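Side-chain contacts in Co-chaperone DjlA N-terminal domain-containing protein (PDB 2H5N), which is of unknown function but binds a magnesium ion and belongs to the all-helical TerB family, related to the N-terminal domain of the co-chaperone DjlA: residues T44-F47 / M48-G51; D100-D103 / N104-A107; A107-T110 / L111-L115; T120-V123 / M124-I127. All blocks are in the same frame, centred on the assembly; numbering follows the deposited sequence.

Contact 1. Residues T44-F47 / M48-G51; sequences TREF and MRFG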
loop_
_atom_site.group_PDB
_atom_site.type_symbol
_atom_site.label_atom_id
_atom_site.label_comp_id
_atom_site.label_asym_id
_atom_site.label_seq_id
_atom_site.Cartn_x
_atom_site.Cartn_y
_atom_site.Cartn_z
ATOM N N THR A 44 14.865 8.732 0.307
ATOM C CA THR A 44 15.419 9.169 -0.959
ATOM C C THR A 44 16.736 9.944 -0.787
ATOM O O THR A 44 17.629 9.789 -1.588
ATOM C CB THR A 44 14.408 9.965 -1.774
ATOM O OG1 THR A 44 13.862 10.988 -0.952
ATOM C CG2 THR A 44 13.255 9.032 -2.265
ATOM N N ARG A 45 16.849 10.773 0.250
ATOM C CA ARG A 45 18.078 11.574 0.467
ATOM C C ARG A 45 19.275 10.635 0.699
ATOM O O ARG A 45 20.292 10.748 0.029
ATOM C CB ARG A 45 17.902 12.537 1.638
ATOM C CG ARG A 45 19.050 13.500 1.852
ATOM C CD ARG A 45 18.743 14.409 3.037
ATOM N NE ARG A 45 18.842 13.698 4.319
ATOM C CZ ARG A 45 17.842 13.520 5.196
ATOM N NH1 ARG A 45 16.614 14.004 4.963
ATOM N NH2 ARG A 45 18.081 12.851 6.325
ATOM N N GLU A 46 19.120 9.667 1.604
ATOM C CA GLU A 46 20.212 8.765 1.932
ATOM C C GLU A 46 20.554 7.739 0.851
ATOM O O GLU A 46 21.675 7.235 0.827
ATOM C CB GLU A 46 19.964 8.092 3.289
ATOM C CG GLU A 46 19.877 9.102 4.457
ATOM C CD GLU A 46 21.187 9.870 4.671
ATOM O OE1 GLU A 46 22.235 9.220 4.734
ATOM O OE2 GLU A 46 21.166 11.112 4.771
ATOM N N PHE A 47 19.595 7.435 -0.038
ATOM C CA PHE A 47 19.828 6.578 -1.215
ATOM C C PHE A 47 20.958 7.132 -2.114
ATOM O O PHE A 47 21.712 6.374 -2.721
ATOM C CB PHE A 47 18.531 6.404 -2.024
ATOM C CG PHE A 47 18.604 5.359 -3.100
ATOM C CD1 PHE A 47 19.119 4.082 -2.839
ATOM C CD2 PHE A 47 18.080 5.614 -4.366
ATOM C CE1 PHE A 47 19.158 3.099 -3.831
ATOM C CE2 PHE A 47 18.096 4.609 -5.378
ATOM C CZ PHE A 47 18.639 3.355 -5.100
ATOM N N MET A 48 21.067 8.453 -2.188
ATOM C CA MET A 48 22.132 9.077 -2.937
ATOM C C MET A 48 23.524 8.670 -2.434
ATOM O O MET A 48 24.478 8.632 -3.218
ATOM C CB MET A 48 21.971 10.570 -2.836
ATOM C CG MET A 48 20.569 10.953 -3.144
ATOM S SD MET A 48 20.649 11.710 -4.720
ATOM C CE MET A 48 20.982 13.355 -4.105
ATOM N N ARG A 49 23.636 8.329 -1.148
ATOM C CA ARG A 49 24.937 7.945 -0.589
ATOM C C ARG A 49 25.441 6.665 -1.219
ATOM O O ARG A 49 26.598 6.303 -1.046
ATOM C CB ARG A 49 24.870 7.778 0.916
ATOM C CG ARG A 49 24.519 9.050 1.637
ATOM C CD ARG A 49 25.642 9.475 2.467
ATOM N NE ARG A 49 25.323 10.705 3.173
ATOM C CZ ARG A 49 26.222 11.436 3.817
ATOM N NH1 ARG A 49 25.840 12.547 4.432
ATOM N NH2 ARG A 49 27.501 11.060 3.841
ATOM N N PHE A 50 24.570 6.005 -1.972
ATOM C CA PHE A 50 24.915 4.767 -2.698
ATOM C C PHE A 50 25.613 5.009 -4.026
ATOM O O PHE A 50 25.982 4.052 -4.723
ATOM C CB PHE A 50 23.688 3.881 -2.875
ATOM C CG PHE A 50 23.314 3.140 -1.625
ATOM C CD1 PHE A 50 23.925 1.940 -1.312
ATOM C CD2 PHE A 50 22.363 3.654 -0.751
ATOM C CE1 PHE A 50 23.570 1.235 -0.158
ATOM C CE2 PHE A 50 22.012 2.980 0.406
ATOM C CZ PHE A 50 22.619 1.771 0.716
ATOM N N GLY A 51 25.751 6.286 -4.378
ATOM C CA GLY A 51 26.640 6.712 -5.432
ATOM C C GLY A 51 25.987 7.044 -6.740
ATOM O O GLY A 51 26.572 6.848 -7.801
#
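F47 and F50 meet on the buried side of the turn where helix 37-47 gives way to the loop before helix 54-64. Their side chains cross at about a right angle, and F47 CD1 lies 3.9 Å from F50 CD2. The ring planes are 49° apart, so the pair is oblique. CG of F47 stands anti to the backbone N (chi1 -170°), and this brings CD1 up to F50. The packing is dense here. I21 of helix 15-30 touches both side chains, and Y90 of helix 81-94 meets F50 edge-to-face. M48 CG lies 3.2 Å from R45 O, and the rest of that side chain leads away to Q54 and V57 of helix 54-64.

The other side is looser and largely exposed. E46 and R49 lie side by side and point the same way. E46 OE1 is 3.8 Å from R49 NE, a long salt bridge. The oxygen sits well out of the guanidinium plane, and no N-H is aimed at it. E46 OE2 pairs with R45 NE at 3.5 Å, which completes a salt-bridge network. The chemistry thus splits by side: the aromatic pair lies against helices 15-30 and 81-94, while E46 and R49 attract by charge alone.

Contact 2. Residues D100-D103 / N104-A107; sequences DIDD and NELA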
loop_
_atom_site.group_PDB
_atom_site.type_symbol
_atom_site.label_atom_id
_atom_site.label_comp_id
_atom_site.label_asym_id
_atom_site.label_seq_id
_atom_site.Cartn_x
_atom_site.Cartn_y
_atom_site.Cartn_z
ATOM N N ASP A 100 16.866 7.892 17.537
ATOM C CA ASP A 100 16.110 6.870 18.262
ATOM C C ASP A 100 15.133 6.123 17.348
ATOM O O ASP A 100 14.567 6.685 16.420
ATOM C CB ASP A 100 15.387 7.470 19.471
ATOM C CG ASP A 100 16.348 7.844 20.598
ATOM O OD1 ASP A 100 17.413 7.193 20.729
ATOM O OD2 ASP A 100 16.041 8.789 21.356
ATOM N N ILE A 101 14.951 4.840 17.633
ATOM C CA ILE A 101 14.008 4.041 16.909
ATOM C C ILE A 101 13.085 3.345 17.927
ATOM O O ILE A 101 13.553 2.844 18.955
ATOM C CB ILE A 101 14.787 3.083 15.954
ATOM C CG1 ILE A 101 13.892 2.536 14.836
ATOM C CG2 ILE A 101 15.531 2.003 16.736
ATOM C CD1 ILE A 101 14.638 1.569 13.836
ATOM N N ASP A 102 11.775 3.355 17.686
ATOM C CA ASP A 102 10.885 2.651 18.606
ATOM C C ASP A 102 10.915 1.160 18.336
ATOM O O ASP A 102 11.482 0.733 17.323
ATOM C CB ASP A 102 9.456 3.247 18.667
ATOM C CG ASP A 102 8.611 2.952 17.433
ATOM O OD1 ASP A 102 8.711 1.860 16.842
ATOM O OD2 ASP A 102 7.794 3.833 17.074
ATOM N N ASP A 103 10.319 0.380 19.248
ATOM C CA ASP A 103 10.429 -1.080 19.264
ATOM C C ASP A 103 9.794 -1.770 18.054
ATOM O O ASP A 103 10.242 -2.849 17.645
ATOM C CB ASP A 103 9.785 -1.664 20.520
ATOM C CG ASP A 103 10.330 -1.072 21.793
ATOM O OD1 ASP A 103 11.556 -1.050 22.009
ATOM O OD2 ASP A 103 9.507 -0.623 22.600
ATOM N N ASN A 104 8.741 -1.154 17.517
ATOM C CA ASN A 104 8.018 -1.709 16.371
ATOM C C ASN A 104 8.827 -1.548 15.103
ATOM O O ASN A 104 8.929 -2.490 14.316
ATOM C CB ASN A 104 6.637 -1.069 16.235
ATOM C CG ASN A 104 5.842 -1.135 17.531
ATOM O OD1 ASN A 104 5.731 -2.207 18.154
ATOM N ND2 ASN A 104 5.290 0.007 17.953
ATOM N N GLU A 105 9.392 -0.356 14.935
ATOM C CA GLU A 105 10.348 -0.023 13.887
ATOM C C GLU A 105 11.607 -0.872 13.951
ATOM O O GLU A 105 12.083 -1.355 12.934
ATOM C CB GLU A 105 10.731 1.453 13.993
ATOM C CG GLU A 105 9.823 2.320 13.219
ATOM C CD GLU A 105 9.341 3.550 13.977
ATOM O OE1 GLU A 105 10.178 4.300 14.545
ATOM O OE2 GLU A 105 8.097 3.757 13.976
ATOM N N LEU A 106 12.130 -1.060 15.155
ATOM C CA LEU A 106 13.267 -1.916 15.384
ATOM C C LEU A 106 12.946 -3.338 14.952
ATOM O O LEU A 106 13.774 -3.976 14.303
ATOM C CB LEU A 106 13.720 -1.870 16.852
ATOM C CG LEU A 106 14.811 -2.884 17.266
ATOM C CD1 LEU A 106 16.095 -2.765 16.414
ATOM C CD2 LEU A 106 15.128 -2.764 18.773
ATOM N N ALA A 107 11.746 -3.814 15.283
ATOM C CA ALA A 107 11.329 -5.138 14.863
ATOM C C ALA A 107 11.248 -5.282 13.349
ATOM O O ALA A 107 11.589 -6.330 12.808
ATOM C CB ALA A 107 9.977 -5.551 15.539
#
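D102 and E105 meet at the start of helix 103-116, where D102 is the N-cap. Their side chains cross at about a right angle, with the two carboxylate planes 40° apart. CG of D102 sits between its own backbone N and carbonyl carbon (chi1 73°), which swings OD1 over the first turn. There OD1 accepts from E105 N at 3.0 Å in a nearly straight bond of 178°. N104 N adds a weak bond to the same oxygen.

The second oxygen of D102 faces a like charge. D102 OD2 is 3.1 Å from E105 OE2, and both are acceptors. Such closeness would be costly if both groups were fully ionised. The positive end of the helix dipole may ease it, and one of the two may carry a proton. The side chain of E105 is also about 6 Å from that of D32, a residue of the magnesium site, so the region is rich in acid groups.

I101 packs against the aliphatic CB of E105. The two side chains cross obliquely, and I101 CG1 lies 3.4 Å from E105 CB. I101 CD1 reaches on to L106 N, and CG2 of I101 is near L106 CB. The helix therefore starts with a polar cap beside an apolar flank. A107 packs on L108 of the third subunit, so this first turn also reaches the subunit interface. The regular helix bonds begin with L106 N, which gives its hydrogen to D102 O in the carbonyl plane at 2.9 Å.

Contact 3. Residues A107-T110 / L111-L115; sequences ALWT and LISTL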
loop_
_atom_site.group_PDB
_atom_site.type_symbol
_atom_site.label_atom_id
_atom_site.label_comp_id
_atom_site.label_asym_id
_atom_site.label_seq_id
_atom_site.Cartn_x
_atom_site.Cartn_y
_atom_site.Cartn_z
ATOM N N ALA A 107 11.746 -3.814 15.283
ATOM C CA ALA A 107 11.329 -5.138 14.863
ATOM C C ALA A 107 11.248 -5.282 13.349
ATOM O O ALA A 107 11.589 -6.330 12.808
ATOM C CB ALA A 107 9.977 -5.551 15.539
ATOM N N LEU A 108 10.767 -4.247 12.662
ATOM C CA LEU A 108 10.635 -4.306 11.209
ATOM C C LEU A 108 11.992 -4.325 10.516
ATOM O O LEU A 108 12.199 -5.060 9.522
ATOM C CB LEU A 108 9.818 -3.140 10.675
ATOM C CG LEU A 108 8.315 -3.179 10.938
ATOM C CD1 LEU A 108 7.696 -1.807 10.605
ATOM C CD2 LEU A 108 7.679 -4.294 10.142
ATOM N N TRP A 109 12.890 -3.498 11.038
ATOM C CA TRP A 109 14.272 -3.446 10.606
ATOM C C TRP A 109 14.954 -4.783 10.931
ATOM O O TRP A 109 15.622 -5.335 10.088
ATOM C CB TRP A 109 14.956 -2.208 11.240
ATOM C CG TRP A 109 16.417 -2.075 10.985
ATOM C CD1 TRP A 109 17.075 -2.378 9.824
ATOM C CD2 TRP A 109 17.416 -1.536 11.883
ATOM N NE1 TRP A 109 18.414 -2.097 9.956
ATOM C CE2 TRP A 109 18.650 -1.583 11.205
ATOM C CE3 TRP A 109 17.385 -1.054 13.206
ATOM C CZ2 TRP A 109 19.847 -1.180 11.798
ATOM C CZ3 TRP A 109 18.580 -0.653 13.797
ATOM C CH2 TRP A 109 19.788 -0.688 13.085
ATOM N N THR A 110 14.683 -5.384 12.091
ATOM C CA THR A 110 15.299 -6.675 12.404
ATOM C C THR A 110 14.794 -7.736 11.438
ATOM O O THR A 110 15.608 -8.523 10.881
ATOM C CB THR A 110 15.005 -7.125 13.830
ATOM O OG1 THR A 110 15.564 -6.199 14.748
ATOM C CG2 THR A 110 15.617 -8.426 14.083
ATOM N N LEU A 111 13.474 -7.759 11.201
ATOM C CA LEU A 111 12.921 -8.807 10.308
ATOM C C LEU A 111 13.485 -8.755 8.890
ATOM O O LEU A 111 13.904 -9.787 8.372
ATOM C CB LEU A 111 11.382 -8.832 10.323
ATOM C CG LEU A 111 10.658 -9.788 9.358
ATOM C CD1 LEU A 111 10.953 -11.273 9.664
ATOM C CD2 LEU A 111 9.129 -9.506 9.390
ATOM N N ILE A 112 13.520 -7.560 8.274
ATOM C CA ILE A 112 14.059 -7.409 6.904
ATOM C C ILE A 112 15.533 -7.764 6.844
ATOM O O ILE A 112 15.984 -8.443 5.929
ATOM C CB ILE A 112 13.782 -6.004 6.296
ATOM C CG1 ILE A 112 14.035 -5.971 4.777
ATOM C CG2 ILE A 112 14.625 -4.962 6.956
ATOM C CD1 ILE A 112 13.063 -5.057 3.986
ATOM N N SER A 113 16.291 -7.320 7.843
ATOM C CA SER A 113 17.689 -7.704 7.963
ATOM C C SER A 113 17.859 -9.225 8.025
ATOM O O SER A 113 18.725 -9.767 7.344
ATOM C CB SER A 113 18.285 -7.047 9.203
ATOM O OG SER A 113 18.294 -5.646 9.023
ATOM N N THR A 114 17.039 -9.903 8.843
ATOM C CA THR A 114 17.101 -11.362 8.938
ATOM C C THR A 114 16.893 -11.990 7.539
ATOM O O THR A 114 17.690 -12.829 7.114
ATOM C CB THR A 114 16.078 -11.936 9.955
ATOM O OG1 THR A 114 16.344 -11.381 11.251
ATOM C CG2 THR A 114 16.156 -13.507 10.036
ATOM N N LEU A 115 15.860 -11.544 6.821
ATOM C CA LEU A 115 15.479 -12.151 5.559
ATOM C C LEU A 115 16.534 -11.937 4.472
ATOM O O LEU A 115 16.756 -12.824 3.648
ATOM C CB LEU A 115 14.078 -11.718 5.078
ATOM C CG LEU A 115 12.785 -12.139 5.808
ATOM C CD1 LEU A 115 11.645 -12.387 4.822
ATOM C CD2 LEU A 115 12.914 -13.345 6.729
#
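L111, T110 and W109 mark out successive faces of one alpha-helix, 103-116, in the TerB-family helical bundle. L111 meets the preceding turn with its CB, which lies 3.5 Å from A107 O, the oxygen that accepts the hydrogen bond from L111 N. Beyond CB its side chain leads away from that turn.

T110 takes part through both its carbonyl and its side chain. Its methyl CG2 comes near the hydroxyl of T114, with CG2 4.2 Å from T114 OG1. The hydroxyl of T110 turns back the other way: T110 OG1 is hydrogen-bonded to L106 O. T110 O serves the following turn. It accepts from T114 N nearly along its C=O axis, and T114 OG1 joins at 3.0 Å from above the carbonyl plane. On this side T110 packs on A31 and T114 on S27 of the third subunit.

W109 carries the inner face. A chi1 of 175° turns CG opposite the backbone N and places the indole against L91 of helix 81-94, with its CD1 side near S113. NE1 of W109 makes a weak hydrogen bond to A88 O. S113 comes obliquely to the ring, with OG 3.6 Å from W109 CD1. I112 CG2 lies 3.3 Å from W109 O, and the I112 side chain also touches L91.

The hydroxyls of T110, S113 and T114 are thus returned to the helix's own backbone. W109 O is gripped twice by one residue: S113 N at 3.1 Å and S113 OG at 2.9 Å reach it from opposite faces of its plane.

Contact 4. Residues T120-V123 / M124-I127; sequences TMTV and MEAI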
loop_
_atom_site.group_PDB
_atom_site.type_symbol
_atom_site.label_atom_id
_atom_site.label_comp_id
_atom_site.label_asym_id
_atom_site.label_seq_id
_atom_site.Cartn_x
_atom_site.Cartn_y
_atom_site.Cartn_z
ATOM N N THR A 120 23.219 -7.604 12.340
ATOM C CA THR A 120 22.486 -6.842 13.346
ATOM C C THR A 120 23.408 -5.747 13.858
ATOM O O THR A 120 24.623 -5.943 13.966
ATOM C CB THR A 120 21.894 -7.722 14.523
ATOM O OG1 THR A 120 22.789 -7.757 15.645
ATOM C CG2 THR A 120 21.575 -9.116 14.089
ATOM N N MET A 121 22.829 -4.580 14.114
ATOM C CA MET A 121 23.537 -3.444 14.680
ATOM C C MET A 121 22.528 -2.586 15.462
ATOM O O MET A 121 21.308 -2.697 15.279
ATOM C CB MET A 121 24.234 -2.615 13.580
ATOM C CG MET A 121 23.297 -2.067 12.513
ATOM S SD MET A 121 24.008 -1.096 11.157
ATOM C CE MET A 121 24.740 -2.363 10.169
ATOM N N THR A 122 23.036 -1.748 16.355
ATOM C CA THR A 122 22.192 -0.728 16.998
ATOM C C THR A 122 21.975 0.420 16.020
ATOM O O THR A 122 22.693 0.551 15.026
ATOM C CB THR A 122 22.828 -0.162 18.260
ATOM O OG1 THR A 122 23.948 0.637 17.890
ATOM C CG2 THR A 122 23.296 -1.287 19.169
ATOM N N VAL A 123 20.995 1.258 16.345
ATOM C CA VAL A 123 20.602 2.360 15.497
ATOM C C VAL A 123 21.732 3.413 15.490
ATOM O O VAL A 123 21.949 4.092 14.475
ATOM C CB VAL A 123 19.193 2.891 15.910
ATOM C CG1 VAL A 123 19.151 3.302 17.401
ATOM C CG2 VAL A 123 18.725 4.014 14.989
ATOM N N MET A 124 22.459 3.513 16.617
ATOM C CA MET A 124 23.655 4.345 16.726
ATOM C C MET A 124 24.718 3.931 15.704
ATOM O O MET A 124 25.227 4.790 14.972
ATOM C CB MET A 124 24.226 4.298 18.151
ATOM C CG MET A 124 25.568 5.038 18.348
ATOM S SD MET A 124 25.995 5.425 20.068
ATOM C CE MET A 124 24.876 6.778 20.474
ATOM N N GLU A 125 25.056 2.637 15.675
ATOM C CA GLU A 125 26.006 2.071 14.697
ATOM C C GLU A 125 25.528 2.241 13.252
ATOM O O GLU A 125 26.340 2.471 12.360
ATOM C CB GLU A 125 26.268 0.585 14.967
ATOM C CG GLU A 125 27.260 0.316 16.099
ATOM C CD GLU A 125 27.120 -1.098 16.687
ATOM O OE1 GLU A 125 26.202 -1.859 16.293
ATOM O OE2 GLU A 125 27.938 -1.439 17.570
ATOM N N ALA A 126 24.224 2.099 13.035
ATOM C CA ALA A 126 23.603 2.430 11.748
ATOM C C ALA A 126 23.852 3.872 11.315
ATOM O O ALA A 126 24.270 4.108 10.183
ATOM C CB ALA A 126 22.131 2.166 11.784
ATOM N N ILE A 127 23.562 4.815 12.219
ATOM C CA ILE A 127 23.656 6.256 11.943
ATOM C C ILE A 127 25.104 6.701 11.658
ATOM O O ILE A 127 25.338 7.626 10.855
ATOM C CB ILE A 127 23.020 7.087 13.114
ATOM C CG1 ILE A 127 21.496 6.883 13.146
ATOM C CG2 ILE A 127 23.403 8.603 13.031
ATOM C CD1 ILE A 127 20.821 7.278 14.427
#
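The carboxylate of E125 is met from above its plane by the backbone of T122. T122 N gives its hydrogen to E125 OE1 at 3.2 Å, 39° out of that plane. M121 CB lies close to the same oxygen, at 3.4 Å. E125 CG is anti to its carbonyl carbon (chi1 -79°), and the chain runs extended beyond it. This brings OE1 back to the N-H of the N-cap residue.

T122 answers in the other direction. Its OG1 accepts from E125 N at 3.2 Å, and the bond is nearly straight at 174°. The two bonds form a capping box, with T122 as the N-cap of helix 123-130. Each side chain serves the other residue's backbone N-H.

Apolar contacts flank the box: M121 with A126, and V123 with I127. M121 SD lies 3.6 Å from A126 CA. W109 of helix 103-116 touches both M121 and A126. Farther round, V123 and I127 lie side by side and point the same way, with V123 CG2 3.9 Å from I127 CD1. V123 also packs on I101, and I127 on V93 of helix 81-94.

The box satisfies the N-H groups of T122 and E125 at the helix start. E125 would probably be favoured as an anion there, near the positive end of the helix, while the apolar contacts tie this turn to the bundle.

Contact 3 is the buried member of the set. Contact 1 is partly buried, and contacts 2 and 4 lie at the surface. Contacts 2 and 3 share A107 and helix 103-116, and both touch the third subunit. Contacts 2 and 4 each start a helix, but one cap is an aspartate beside another acid and the other a reciprocal threonine-glutamate box. Contact 1 instead lies where helix 37-47 passes into a loop, on the opposite side of the chain's centre from contact 3. W109 joins the later contacts: its CE3 lies 3.9 Å from I101 CD1, and its CH2 is 3.9 Å from A126 CB. Contact 1 touches none of the others.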